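Local coordinates for protein Non-ribosomal peptide synthetase (Methanobrevibacter ruminantium, PDB 6VTJ) that probably carries a nonribosomal peptide as a thioester on its phosphopantetheinylated carrier domain and releases it by reduction in the adjoining reductase domain, at residues D37-I42 with S46-K51; H18-I23 with K72-L77; Q59-R64 with K79-E84; Q420-N425 with A436-D441. One frame throughout, in Å; residues are numbered along the deposited sequence.

Interaction 1 of 4, residues D37-I42 with S46-K51; sequences DNFFEI and SLIASK. With PNS (4'-phosphopantetheine), chain B.
N38 OD1 takes two backbone N-H groups in an Asx motif that sets F39 and F40 against S46, I48 and A49. The bond from F40 N, 2.8 Å to N38 OD1, lies in the carbonyl plane, whereas E41 N reaches N38 OD1 from above that plane at 3.3 Å. With CG anti to the backbone N (chi1 -177°), the F39 ring is swung onto the helix. Its CZ meets I48 CG2 edge-on at 3.7 Å, and F39 CE2 comes to 3.8 Å from A49 CB. F40 follows more loosely: its CE1 approaches S46 N at the ring edge, 4.4 Å away. The two rings also brace each other, F39 CD2 standing over the centre of the F40 ring. S46, whose CB points away from the loop, carries the prosthetic group through its OG, 1.5 Å from P24 of 4'-phosphopantetheine; the group is also hydrogen-bonded to K222 NZ, H223 N and A338 N. Thus the loop backs the start of the helix that bears the carrier serine. Around it, F24 of helix 15-28 meets F39 edge-to-face, F69 of helix 65-70 stacks on F40, and Y65 OH bonds to S46 O.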
loop_
_atom_site.group_PDB
_atom_site.type_symbol
_atom_site.label_atom_id
_atom_site.label_comp_id
_atom_site.label_asym_id
_atom_site.label_seq_id
_atom_site.Cartn_x
_atom_site.Cartn_y
_atom_site.Cartn_z
ATOM N N ASP A 37 6.352 -26.564 -14.575
ATOM C CA ASP A 37 7.281 -25.456 -14.424
ATOM C C ASP A 37 6.585 -24.266 -13.768
ATOM O O ASP A 37 5.549 -23.790 -14.245
ATOM C CB ASP A 37 7.851 -25.052 -15.780
ATOM C CG ASP A 37 8.785 -26.102 -16.361
ATOM O OD1 ASP A 37 8.852 -27.230 -15.810
ATOM O OD2 ASP A 37 9.450 -25.792 -17.380
ATOM N N ASN A 38 7.160 -23.795 -12.668
ATOM C CA ASN A 38 6.675 -22.611 -11.969
ATOM C C ASN A 38 7.000 -21.360 -12.788
ATOM O O ASN A 38 8.175 -21.080 -13.056
ATOM C CB ASN A 38 7.331 -22.547 -10.586
ATOM C CG ASN A 38 6.771 -21.444 -9.710
ATOM O OD1 ASN A 38 6.624 -20.302 -10.142
ATOM N ND2 ASN A 38 6.482 -21.781 -8.457
ATOM N N PHE A 39 5.959 -20.607 -13.171
ATOM C CA PHE A 39 6.145 -19.369 -13.938
ATOM C C PHE A 39 7.229 -18.482 -13.335
ATOM O O PHE A 39 8.092 -17.962 -14.050
ATOM C CB PHE A 39 4.829 -18.591 -14.020
ATOM C CG PHE A 39 4.912 -17.328 -14.843
ATOM C CD1 PHE A 39 4.929 -17.382 -16.227
ATOM C CD2 PHE A 39 4.946 -16.081 -14.231
ATOM C CE1 PHE A 39 4.992 -16.222 -16.986
ATOM C CE2 PHE A 39 5.008 -14.908 -14.987
ATOM C CZ PHE A 39 5.031 -14.979 -16.362
ATOM N N PHE A 40 7.190 -18.285 -12.014
ATOM C CA PHE A 40 8.122 -17.353 -11.383
ATOM C C PHE A 40 9.477 -17.984 -11.094
ATOM O O PHE A 40 10.447 -17.253 -10.863
ATOM C CB PHE A 40 7.518 -16.781 -10.098
ATOM C CG PHE A 40 6.171 -16.156 -10.299
ATOM C CD1 PHE A 40 6.063 -14.837 -10.712
ATOM C CD2 PHE A 40 5.013 -16.892 -10.099
ATOM C CE1 PHE A 40 4.826 -14.260 -10.908
ATOM C CE2 PHE A 40 3.768 -16.328 -10.300
ATOM C CZ PHE A 40 3.674 -15.005 -10.708
ATOM N N GLU A 41 9.571 -19.314 -11.115
ATOM C CA GLU A 41 10.863 -19.960 -10.935
ATOM C C GLU A 41 11.663 -20.038 -12.226
ATOM O O GLU A 41 12.891 -20.131 -12.166
ATOM C CB GLU A 41 10.683 -21.367 -10.360
ATOM C CG GLU A 41 10.399 -21.420 -8.867
ATOM C CD GLU A 41 10.100 -22.830 -8.385
ATOM N N ILE A 42 11.012 -19.992 -13.390
ATOM C CA ILE A 42 11.700 -20.240 -14.656
ATOM C C ILE A 42 12.019 -18.953 -15.401
ATOM O O ILE A 42 12.419 -19.006 -16.567
ATOM C CB ILE A 42 10.907 -21.207 -15.557
ATOM C CG1 ILE A 42 9.599 -20.575 -16.033
ATOM C CG2 ILE A 42 10.625 -22.513 -14.826
ATOM C CD1 ILE A 42 8.592 -21.579 -16.571
ATOM N N SER A 46 6.472 -10.448 -12.208
ATOM C CA SER A 46 5.125 -9.950 -11.978
ATOM C C SER A 46 4.618 -9.122 -13.152
ATOM O O SER A 46 3.414 -9.109 -13.422
ATOM C CB SER A 46 5.104 -9.130 -10.695
ATOM O OG SER A 46 5.837 -7.932 -10.901
ATOM N N LEU A 47 5.508 -8.427 -13.866
ATOM C CA LEU A 47 5.046 -7.664 -15.019
ATOM C C LEU A 47 4.898 -8.537 -16.260
ATOM O O LEU A 47 4.033 -8.265 -17.098
ATOM C CB LEU A 47 5.989 -6.492 -15.291
ATOM C CG LEU A 47 5.978 -5.429 -14.180
ATOM C CD1 LEU A 47 6.850 -4.234 -14.536
ATOM C CD2 LEU A 47 4.547 -4.991 -13.858
ATOM N N ILE A 48 5.715 -9.586 -16.397
ATOM C CA ILE A 48 5.489 -10.533 -17.486
ATOM C C ILE A 48 4.218 -11.332 -17.233
ATOM O O ILE A 48 3.576 -11.814 -18.177
ATOM C CB ILE A 48 6.710 -11.453 -17.664
ATOM C CG1 ILE A 48 7.946 -10.641 -18.057
ATOM C CG2 ILE A 48 6.451 -12.494 -18.716
ATOM C CD1 ILE A 48 9.229 -11.439 -17.970
ATOM N N ALA A 49 3.833 -11.491 -15.964
ATOM C CA ALA A 49 2.586 -12.182 -15.659
ATOM C C ALA A 49 1.397 -11.472 -16.283
ATOM O O ALA A 49 0.406 -12.118 -16.655
ATOM C CB ALA A 49 2.407 -12.300 -14.149
ATOM N N SER A 50 1.479 -10.147 -16.435
ATOM C CA SER A 50 0.373 -9.426 -17.055
ATOM C C SER A 50 0.308 -9.721 -18.546
ATOM O O SER A 50 -0.786 -9.824 -19.116
ATOM C CB SER A 50 0.483 -7.920 -16.795
ATOM O OG SER A 50 1.598 -7.332 -17.439
ATOM N N LYS A 51 1.468 -9.879 -19.192
ATOM C CA LYS A 51 1.462 -10.308 -20.587
ATOM C C LYS A 51 0.891 -11.708 -20.708
ATOM O O LYS A 51 0.124 -12.000 -21.634
ATOM C CB LYS A 51 2.872 -10.249 -21.177
ATOM C CG LYS A 51 3.647 -8.994 -20.796
HETATM O O23 PNS B . 6.943 -7.856 -8.673
HETATM P P24 PNS B . 6.406 -7.133 -9.820
HETATM O O26 PNS B . 7.232 -6.108 -10.395
HETATM O O27 PNS B . 5.228 -6.333 -9.246
HETATM C C28 PNS B . 4.233 -5.775 -10.053
HETATM C C29 PNS B . 3.012 -5.335 -9.263
HETATM C C30 PNS B . 2.056 -4.673 -10.213
HETATM C C31 PNS B . 2.323 -6.552 -8.670
HETATM C C32 PNS B . 3.446 -4.316 -8.188
HETATM O O33 PNS B . 4.289 -3.371 -8.786
HETATM C C34 PNS B . 2.276 -3.649 -7.486
HETATM O O35 PNS B . 1.559 -4.322 -6.815
HETATM N N36 PNS B . 2.095 -2.338 -7.640
HETATM C C37 PNS B . 1.085 -1.553 -7.008
HETATM C C38 PNS B . 1.482 -1.014 -5.655
HETATM C C39 PNS B . 0.532 0.027 -5.162
HETATM O O40 PNS B . 0.063 0.839 -5.885
HETATM N N41 PNS B . 0.274 -0.021 -3.896
#

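Interaction 2 of 4, residues H18-I23 with K72-L77; sequences HEICAI and KTPRAL
I20 and C21 meet P74 with no hydrogen bond between them, and the tight part of the contact is the grip of these two residues on the proline ring. P74 CB is touched from two directions, by I20 CG2 at 3.6 Å and by C21 SG, also 3.6 Å from P74 CB. The sulfur spans the ring margin as well, lying 3.7 Å from P74 CG. I20 presents CG2 rather than its longer branch because CG2 is anti to the backbone N, while CG1 lies beside that N (chi1 -66°). The two backbones come close here, with the CA atoms of I20 and P74 5.5 Å apart. Packing eases one turn along, where L77 CD1 stands 4.0 Å from I20 CG2. On the outer sides the character changes: H18 and A22 are exposed on their helix, and R75, its CB directed away from 18-23, forms a salt bridge through NE with E17. P74 occupies the first turn of its helix, directly after T73, which serves as N-cap: T73 OG1 accepts A76 N at 3.2 Å in a nearly straight bond (168°). F24 of the first helix and L56 of helix 46-58 extend the apolar surroundings. Helices 15-28 and 74-82 are thereby joined as the first and last helices of the four-helix bundle characteristic of phosphopantetheine-binding carrier domains.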
loop_
_atom_site.group_PDB
_atom_site.type_symbol
_atom_site.label_atom_id
_atom_site.label_comp_id
_atom_site.label_asym_id
_atom_site.label_seq_id
_atom_site.Cartn_x
_atom_site.Cartn_y
_atom_site.Cartn_z
ATOM N N HIS A 18 -1.241 -28.215 -23.084
ATOM C CA HIS A 18 -0.310 -27.923 -24.165
ATOM C C HIS A 18 -0.348 -26.451 -24.537
ATOM O O HIS A 18 0.702 -25.837 -24.744
ATOM C CB HIS A 18 -0.639 -28.778 -25.388
ATOM C CG HIS A 18 -0.017 -30.135 -25.355
ATOM N ND1 HIS A 18 -0.715 -31.267 -24.989
ATOM C CD2 HIS A 18 1.248 -30.542 -25.614
ATOM C CE1 HIS A 18 0.090 -32.314 -25.038
ATOM N NE2 HIS A 18 1.286 -31.902 -25.419
ATOM N N GLU A 19 -1.554 -25.869 -24.634
ATOM C CA GLU A 19 -1.674 -24.456 -24.992
ATOM C C GLU A 19 -1.033 -23.557 -23.939
ATOM O O GLU A 19 -0.342 -22.583 -24.273
ATOM C CB GLU A 19 -3.146 -24.068 -25.173
ATOM C CG GLU A 19 -3.844 -24.728 -26.355
ATOM C CD GLU A 19 -5.340 -24.436 -26.411
ATOM O OE1 GLU A 19 -5.837 -23.664 -25.556
ATOM O OE2 GLU A 19 -6.023 -24.975 -27.314
ATOM N N ILE A 20 -1.251 -23.862 -22.661
ATOM C CA ILE A 20 -0.720 -22.966 -21.633
ATOM C C ILE A 20 0.798 -23.110 -21.529
ATOM O O ILE A 20 1.518 -22.120 -21.338
ATOM C CB ILE A 20 -1.435 -23.195 -20.289
ATOM C CG1 ILE A 20 -2.910 -22.794 -20.417
ATOM C CG2 ILE A 20 -0.782 -22.384 -19.188
ATOM C CD1 ILE A 20 -3.810 -23.410 -19.344
ATOM N N CYS A 21 1.314 -24.331 -21.692
ATOM C CA CYS A 21 2.760 -24.505 -21.774
ATOM C C CYS A 21 3.345 -23.724 -22.936
ATOM O O CYS A 21 4.400 -23.091 -22.797
ATOM C CB CYS A 21 3.114 -25.980 -21.927
ATOM S SG CYS A 21 2.937 -26.920 -20.439
ATOM N N ALA A 22 2.685 -23.769 -24.102
ATOM C CA ALA A 22 3.236 -23.069 -25.257
ATOM C C ALA A 22 3.223 -21.567 -25.036
ATOM O O ALA A 22 4.141 -20.861 -25.472
ATOM C CB ALA A 22 2.459 -23.422 -26.525
ATOM N N ILE A 23 2.186 -21.060 -24.363
ATOM C CA ILE A 23 2.129 -19.631 -24.067
ATOM C C ILE A 23 3.256 -19.233 -23.114
ATOM O O ILE A 23 3.967 -18.250 -23.356
ATOM C CB ILE A 23 0.748 -19.252 -23.508
ATOM C CG1 ILE A 23 -0.326 -19.450 -24.580
ATOM C CG2 ILE A 23 0.772 -17.828 -23.050
ATOM C CD1 ILE A 23 -1.733 -19.286 -24.082
ATOM N N LYS A 72 0.727 -21.388 -10.236
ATOM C CA LYS A 72 1.945 -20.920 -10.886
ATOM C C LYS A 72 2.394 -21.781 -12.062
ATOM O O LYS A 72 3.268 -21.346 -12.816
ATOM C CB LYS A 72 3.080 -20.825 -9.856
ATOM C CG LYS A 72 2.738 -19.934 -8.653
ATOM C CD LYS A 72 3.693 -20.158 -7.488
ATOM C CE LYS A 72 3.244 -19.348 -6.272
ATOM N NZ LYS A 72 4.239 -19.404 -5.158
ATOM N N THR A 73 1.832 -22.977 -12.238
ATOM C CA THR A 73 2.231 -23.894 -13.303
ATOM C C THR A 73 1.112 -24.077 -14.327
ATOM O O THR A 73 -0.067 -23.869 -14.013
ATOM C CB THR A 73 2.609 -25.262 -12.722
ATOM O OG1 THR A 73 1.460 -25.849 -12.095
ATOM C CG2 THR A 73 3.756 -25.133 -11.710
ATOM N N PRO A 74 1.444 -24.470 -15.566
ATOM C CA PRO A 74 0.379 -24.740 -16.548
ATOM C C PRO A 74 -0.582 -25.833 -16.102
ATOM O O PRO A 74 -1.773 -25.772 -16.427
ATOM C CB PRO A 74 1.157 -25.150 -17.807
ATOM C CG PRO A 74 2.544 -24.640 -17.607
ATOM C CD PRO A 74 2.781 -24.717 -16.134
ATOM N N ARG A 75 -0.091 -26.833 -15.364
ATOM C CA ARG A 75 -0.953 -27.876 -14.817
ATOM C C ARG A 75 -2.028 -27.271 -13.917
ATOM O O ARG A 75 -3.231 -27.480 -14.131
ATOM C CB ARG A 75 -0.063 -28.895 -14.085
ATOM C CG ARG A 75 -0.693 -29.999 -13.229
ATOM C CD ARG A 75 -1.484 -31.093 -13.975
ATOM N NE ARG A 75 -0.856 -31.690 -15.161
ATOM C CZ ARG A 75 0.002 -32.710 -15.157
ATOM N NH1 ARG A 75 0.395 -33.263 -14.016
ATOM N NH2 ARG A 75 0.478 -33.175 -16.312
ATOM N N ALA A 76 -1.608 -26.476 -12.930
ATOM C CA ALA A 76 -2.560 -25.815 -12.038
ATOM C C ALA A 76 -3.455 -24.836 -12.795
ATOM O O ALA A 76 -4.673 -24.781 -12.561
ATOM C CB ALA A 76 -1.803 -25.098 -10.922
ATOM N N LEU A 77 -2.875 -24.067 -13.720
ATOM C CA LEU A 77 -3.668 -23.111 -14.489
ATOM C C LEU A 77 -4.741 -23.809 -15.312
ATOM O O LEU A 77 -5.838 -23.275 -15.502
ATOM C CB LEU A 77 -2.759 -22.290 -15.396
ATOM C CG LEU A 77 -2.383 -20.897 -14.901
ATOM C CD1 LEU A 77 -1.330 -20.296 -15.827
ATOM C CD2 LEU A 77 -3.618 -19.998 -14.820
#

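Interaction 3 of 4, residues Q59-R64 with K79-E84; sequences QGYSVR and KLLSGE
L81, on the last helix of the carrier four-helix bundle, reaches across to Y61, S62 and V63, in the loop after helix 46-58. That loop begins with a Schellman motif in which G60, at positive phi, ends the helix. From the L81 backbone, CB points toward the loop, and CG is placed anti to the carbonyl carbon (chi1 -79°). L81 CG then lies 4.0 Å from V63 CG1, and the chain forks. One branch, L81 CD1, goes to the tyrosine, 3.7 Å from Y61 CD1 and 3.8 Å from Y61 CG, meeting the ring obliquely; Y61 OH meets E19 OE1, too closely for that hydrogen bond to be beyond doubt. With an alanine here both branches would be gone, which would probably leave Y61 and V63 with a gap between them, their shared apolar partner lost. The other branch is wedged into the loop, L81 CD2 lying 3.4 Å from S62 O. The same L81 CD2 is pressed against V63 CG1 at 3.4 Å, closer than usual van der Waals contact.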
loop_
_atom_site.group_PDB
_atom_site.type_symbol
_atom_site.label_atom_id
_atom_site.label_comp_id
_atom_site.label_asym_id
_atom_site.label_seq_id
_atom_site.Cartn_x
_atom_site.Cartn_y
_atom_site.Cartn_z
ATOM N N GLN A 59 -6.764 -15.630 -26.251
ATOM C CA GLN A 59 -7.219 -16.963 -26.617
ATOM C C GLN A 59 -8.606 -17.274 -26.088
ATOM O O GLN A 59 -9.046 -18.424 -26.190
ATOM C CB GLN A 59 -6.242 -18.022 -26.101
ATOM C CG GLN A 59 -4.819 -17.789 -26.534
ATOM C CD GLN A 59 -4.633 -18.055 -28.002
ATOM O OE1 GLN A 59 -5.286 -18.928 -28.561
ATOM N NE2 GLN A 59 -3.733 -17.315 -28.635
ATOM N N GLY A 60 -9.288 -16.294 -25.502
ATOM C CA GLY A 60 -10.646 -16.500 -25.045
ATOM C C GLY A 60 -10.794 -17.246 -23.743
ATOM O O GLY A 60 -11.843 -17.853 -23.516
ATOM N N TYR A 61 -9.777 -17.231 -22.881
ATOM C CA TYR A 61 -9.900 -17.782 -21.537
ATOM C C TYR A 61 -10.285 -16.681 -20.557
ATOM O O TYR A 61 -9.983 -15.503 -20.772
ATOM C CB TYR A 61 -8.600 -18.459 -21.101
ATOM C CG TYR A 61 -8.317 -19.712 -21.905
ATOM C CD1 TYR A 61 -9.076 -20.863 -21.718
ATOM C CD2 TYR A 61 -7.314 -19.732 -22.874
ATOM C CE1 TYR A 61 -8.841 -21.995 -22.462
ATOM C CE2 TYR A 61 -7.068 -20.863 -23.625
ATOM C CZ TYR A 61 -7.833 -21.994 -23.416
ATOM O OH TYR A 61 -7.592 -23.136 -24.160
ATOM N N SER A 62 -10.991 -17.063 -19.492
ATOM C CA SER A 62 -11.386 -16.116 -18.446
ATOM C C SER A 62 -10.418 -16.277 -17.280
ATOM O O SER A 62 -10.492 -17.245 -16.525
ATOM C CB SER A 62 -12.833 -16.327 -18.019
ATOM O OG SER A 62 -13.714 -15.767 -18.981
ATOM N N VAL A 63 -9.484 -15.334 -17.158
ATOM C CA VAL A 63 -8.494 -15.331 -16.089
ATOM C C VAL A 63 -8.305 -13.901 -15.623
ATOM O O VAL A 63 -8.611 -12.941 -16.332
ATOM C CB VAL A 63 -7.117 -15.901 -16.507
ATOM C CG1 VAL A 63 -7.121 -17.399 -16.469
ATOM C CG2 VAL A 63 -6.690 -15.371 -17.875
ATOM N N ARG A 64 -7.770 -13.766 -14.419
ATOM C CA ARG A 64 -7.340 -12.466 -13.950
ATOM C C ARG A 64 -5.954 -12.609 -13.340
ATOM O O ARG A 64 -5.435 -13.716 -13.162
ATOM C CB ARG A 64 -8.342 -11.867 -12.954
ATOM C CG ARG A 64 -8.521 -12.680 -11.685
ATOM C CD ARG A 64 -9.392 -11.937 -10.668
ATOM N NE ARG A 64 -10.813 -11.984 -11.007
ATOM C CZ ARG A 64 -11.554 -10.913 -11.261
ATOM N NH1 ARG A 64 -11.009 -9.707 -11.213
ATOM N NH2 ARG A 64 -12.842 -11.045 -11.557
ATOM N N LYS A 79 -6.133 -26.871 -14.540
ATOM C CA LYS A 79 -7.157 -27.278 -13.580
ATOM C C LYS A 79 -8.112 -26.124 -13.291
ATOM O O LYS A 79 -9.335 -26.313 -13.252
ATOM C CB LYS A 79 -6.510 -27.783 -12.289
ATOM C CG LYS A 79 -5.536 -28.946 -12.483
ATOM C CD LYS A 79 -5.638 -29.966 -11.364
ATOM C CE LYS A 79 -6.146 -29.320 -10.077
ATOM N NZ LYS A 79 -5.714 -30.041 -8.840
ATOM N N LEU A 80 -7.568 -24.909 -13.133
ATOM C CA LEU A 80 -8.407 -23.733 -12.894
ATOM C C LEU A 80 -9.303 -23.428 -14.088
ATOM O O LEU A 80 -10.517 -23.251 -13.938
ATOM C CB LEU A 80 -7.539 -22.512 -12.567
ATOM C CG LEU A 80 -8.238 -21.146 -12.691
ATOM C CD1 LEU A 80 -9.317 -20.951 -11.624
ATOM C CD2 LEU A 80 -7.251 -19.989 -12.676
ATOM N N LEU A 81 -8.716 -23.329 -15.285
ATOM C CA LEU A 81 -9.486 -22.908 -16.449
ATOM C C LEU A 81 -10.486 -23.956 -16.905
ATOM O O LEU A 81 -11.365 -23.637 -17.707
ATOM C CB LEU A 81 -8.552 -22.551 -17.601
ATOM C CG LEU A 81 -7.899 -21.174 -17.510
ATOM C CD1 LEU A 81 -6.921 -20.962 -18.655
ATOM C CD2 LEU A 81 -8.976 -20.105 -17.532
ATOM N N SER A 82 -10.384 -25.193 -16.421
ATOM C CA SER A 82 -11.346 -26.212 -16.812
ATOM C C SER A 82 -12.343 -26.573 -15.715
ATOM O O SER A 82 -13.408 -27.113 -16.035
ATOM C CB SER A 82 -10.618 -27.481 -17.292
ATOM O OG SER A 82 -9.838 -28.090 -16.269
ATOM N N GLY A 83 -12.039 -26.294 -14.441
ATOM C CA GLY A 83 -13.044 -26.451 -13.403
ATOM C C GLY A 83 -12.665 -27.252 -12.173
ATOM O O GLY A 83 -13.462 -27.335 -11.231
ATOM N N GLU A 84 -11.473 -27.847 -12.149
ATOM C CA GLU A 84 -11.052 -28.641 -10.990
ATOM C C GLU A 84 -10.338 -27.778 -9.945
ATOM O O GLU A 84 -10.141 -28.193 -8.795
ATOM C CB GLU A 84 -10.146 -29.794 -11.429
#

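Interaction 4 of 4, residues Q420-N425 with A436-D441; sequences QIYEQN and ADFSID
Y422, near the end of helix 415-423, packs on F438 and I440 of the segment that leaves helix 431-435 through a Schellman motif with D437, at positive phi, as its C-prime residue. A chi1 of 164°, which sets CG anti to the backbone N, carries the Y422 ring toward both. The aromatic part is the Y422-F438 pair, neither stacked nor edge-to-face: the centroids are 5.7 Å apart and the planes inclined at 46°. Their nearest atoms are Y422 CE1 and F438 CE1, separated by 3.9 Å. The aliphatic part is a CH-pi contact, in which I440 CD1 sits over one face of Y422, 4.2 Å from the ring centroid and displaced toward the rim near CD2. This methyl also lies at the edge of the F438 ring, in its plane, and so sits in the angle beside the two rings, touching both. Loss of the ring to an alanine is likely to strip I440 CD1 of the face it rests on and leave F438 less well confined. Polar bonds shape the two backbones locally. N425 ND2 reaches back to I421 O at 2.9 Å, nearly straight at 171°, while S439 OG accepts D441 N in an ST turn. D437 OD1 meanwhile accepts from D66 N of the carrier domain. Across the contact the polar link is a water molecule, 2.9 Å from Y422 OH and accepting a hydrogen bond from I440 N at 3.1 Å.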
loop_
_atom_site.group_PDB
_atom_site.type_symbol
_atom_site.label_atom_id
_atom_site.label_comp_id
_atom_site.label_asym_id
_atom_site.label_seq_id
_atom_site.Cartn_x
_atom_site.Cartn_y
_atom_site.Cartn_z
ATOM N N GLN A 420 -16.223 -3.013 -26.319
ATOM C CA GLN A 420 -15.746 -3.023 -27.695
ATOM C C GLN A 420 -14.343 -2.433 -27.765
ATOM O O GLN A 420 -13.471 -2.958 -28.456
ATOM C CB GLN A 420 -16.696 -2.236 -28.599
ATOM C CG GLN A 420 -17.896 -3.034 -29.084
ATOM C CD GLN A 420 -18.898 -2.180 -29.836
ATOM O OE1 GLN A 420 -18.527 -1.243 -30.541
ATOM N NE2 GLN A 420 -20.178 -2.502 -29.687
ATOM N N ILE A 421 -14.134 -1.338 -27.041
ATOM C CA ILE A 421 -12.837 -0.677 -27.011
ATOM C C ILE A 421 -11.822 -1.551 -26.284
ATOM O O ILE A 421 -10.657 -1.625 -26.675
ATOM C CB ILE A 421 -12.916 0.693 -26.314
ATOM C CG1 ILE A 421 -13.908 1.604 -27.039
ATOM C CG2 ILE A 421 -11.540 1.340 -26.252
ATOM C CD1 ILE A 421 -14.008 2.993 -26.447
ATOM N N TYR A 422 -12.276 -2.214 -25.225
ATOM C CA TYR A 422 -11.414 -3.091 -24.444
ATOM C C TYR A 422 -10.993 -4.294 -25.279
ATOM O O TYR A 422 -9.824 -4.679 -25.287
ATOM C CB TYR A 422 -12.129 -3.555 -23.173
ATOM C CG TYR A 422 -11.474 -4.738 -22.499
ATOM C CD1 TYR A 422 -10.386 -4.566 -21.653
ATOM C CD2 TYR A 422 -11.942 -6.029 -22.709
ATOM C CE1 TYR A 422 -9.784 -5.645 -21.035
ATOM C CE2 TYR A 422 -11.346 -7.114 -22.094
ATOM C CZ TYR A 422 -10.268 -6.917 -21.258
ATOM O OH TYR A 422 -9.672 -7.994 -20.645
ATOM N N GLU A 423 -11.956 -4.881 -25.983
ATOM C CA GLU A 423 -11.686 -6.037 -26.829
ATOM C C GLU A 423 -10.645 -5.680 -27.883
ATOM O O GLU A 423 -9.746 -6.468 -28.175
ATOM C CB GLU A 423 -12.971 -6.523 -27.500
ATOM C CG GLU A 423 -13.617 -7.716 -26.814
ATOM C CD GLU A 423 -15.105 -7.811 -27.089
ATOM O OE1 GLU A 423 -15.546 -7.333 -28.156
ATOM O OE2 GLU A 423 -15.834 -8.362 -26.238
ATOM N N GLN A 424 -10.774 -4.484 -28.448
ATOM C CA GLN A 424 -9.844 -4.015 -29.463
ATOM C C GLN A 424 -8.475 -3.632 -28.897
ATOM O O GLN A 424 -7.600 -3.227 -29.671
ATOM C CB GLN A 424 -10.450 -2.819 -30.212
ATOM C CG GLN A 424 -11.685 -3.160 -31.040
ATOM N N ASN A 425 -8.260 -3.708 -27.585
ATOM C CA ASN A 425 -6.949 -3.329 -27.033
ATOM C C ASN A 425 -6.339 -4.418 -26.158
ATOM O O ASN A 425 -5.794 -4.153 -25.080
ATOM C CB ASN A 425 -7.045 -2.044 -26.243
ATOM C CG ASN A 425 -7.029 -0.867 -27.131
ATOM O OD1 ASN A 425 -5.969 -0.323 -27.422
ATOM N ND2 ASN A 425 -8.200 -0.488 -27.631
ATOM N N ALA A 436 -4.020 -4.556 -11.913
ATOM C CA ALA A 436 -4.943 -4.226 -10.843
ATOM C C ALA A 436 -6.029 -5.275 -10.667
ATOM O O ALA A 436 -7.059 -4.982 -10.045
ATOM C CB ALA A 436 -5.573 -2.859 -11.103
ATOM N N ASP A 437 -5.833 -6.478 -11.225
ATOM C CA ASP A 437 -6.750 -7.614 -11.098
ATOM C C ASP A 437 -8.097 -7.368 -11.776
ATOM O O ASP A 437 -9.106 -7.978 -11.396
ATOM C CB ASP A 437 -6.962 -7.990 -9.626
ATOM C CG ASP A 437 -6.920 -9.490 -9.382
ATOM O OD1 ASP A 437 -6.528 -10.264 -10.288
ATOM O OD2 ASP A 437 -7.283 -9.893 -8.260
ATOM N N PHE A 438 -8.133 -6.491 -12.779
ATOM C CA PHE A 438 -9.362 -6.232 -13.519
ATOM C C PHE A 438 -9.802 -7.481 -14.277
ATOM O O PHE A 438 -8.990 -8.316 -14.687
ATOM C CB PHE A 438 -9.140 -5.046 -14.476
ATOM C CG PHE A 438 -10.275 -4.755 -15.428
ATOM C CD1 PHE A 438 -10.438 -5.487 -16.609
ATOM C CD2 PHE A 438 -11.134 -3.690 -15.188
ATOM C CE1 PHE A 438 -11.482 -5.192 -17.502
ATOM C CE2 PHE A 438 -12.163 -3.390 -16.070
ATOM C CZ PHE A 438 -12.341 -4.144 -17.228
ATOM N N SER A 439 -11.110 -7.610 -14.431
ATOM C CA SER A 439 -11.723 -8.531 -15.368
ATOM C C SER A 439 -12.972 -7.857 -15.900
ATOM O O SER A 439 -13.716 -7.238 -15.134
ATOM C CB SER A 439 -12.085 -9.870 -14.721
ATOM O OG SER A 439 -13.219 -10.434 -15.360
ATOM N N ILE A 440 -13.195 -7.972 -17.209
ATOM C CA ILE A 440 -14.346 -7.321 -17.823
ATOM C C ILE A 440 -15.650 -7.753 -17.162
ATOM O O ILE A 440 -16.643 -7.012 -17.207
ATOM C CB ILE A 440 -14.359 -7.599 -19.339
ATOM C CG1 ILE A 440 -15.181 -6.541 -20.075
ATOM C CG2 ILE A 440 -14.876 -8.989 -19.620
ATOM C CD1 ILE A 440 -14.553 -5.163 -20.045
ATOM N N ASP A 441 -15.665 -8.917 -16.508
ATOM C CA ASP A 441 -16.861 -9.391 -15.819
ATOM C C ASP A 441 -17.057 -8.750 -14.454
ATOM O O ASP A 441 -18.155 -8.854 -13.893
ATOM C CB ASP A 441 -16.814 -10.912 -15.660
ATOM C CG ASP A 441 -16.745 -11.632 -16.983
ATOM O OD1 ASP A 441 -17.301 -11.098 -17.970
ATOM O OD2 ASP A 441 -16.149 -12.736 -17.031
HETATM O O HOH W 1 -10.780 -9.422 -18.417
#

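Interactions 1 and 2 are the buried contacts, and interactions 3 and 4 are only partly buried. The first three lie in the carrier bundle: interactions 2 and 3 share helix 74-82, while interaction 1 is nested in the loop that interaction 2 closes and meets it where F39 N probably bonds to K72 O. Aromatic rings dominate interactions 1 and 4, whereas interaction 2 rests on aliphatic groups and sulfur, and interaction 3 on one branched leucine. A bridging water occurs in interaction 4, and a covalent prosthetic group in interaction 1. Interaction 4 lies beyond the bundle but touches interaction 3, where R64 makes a weak hydrogen bond to D437 O.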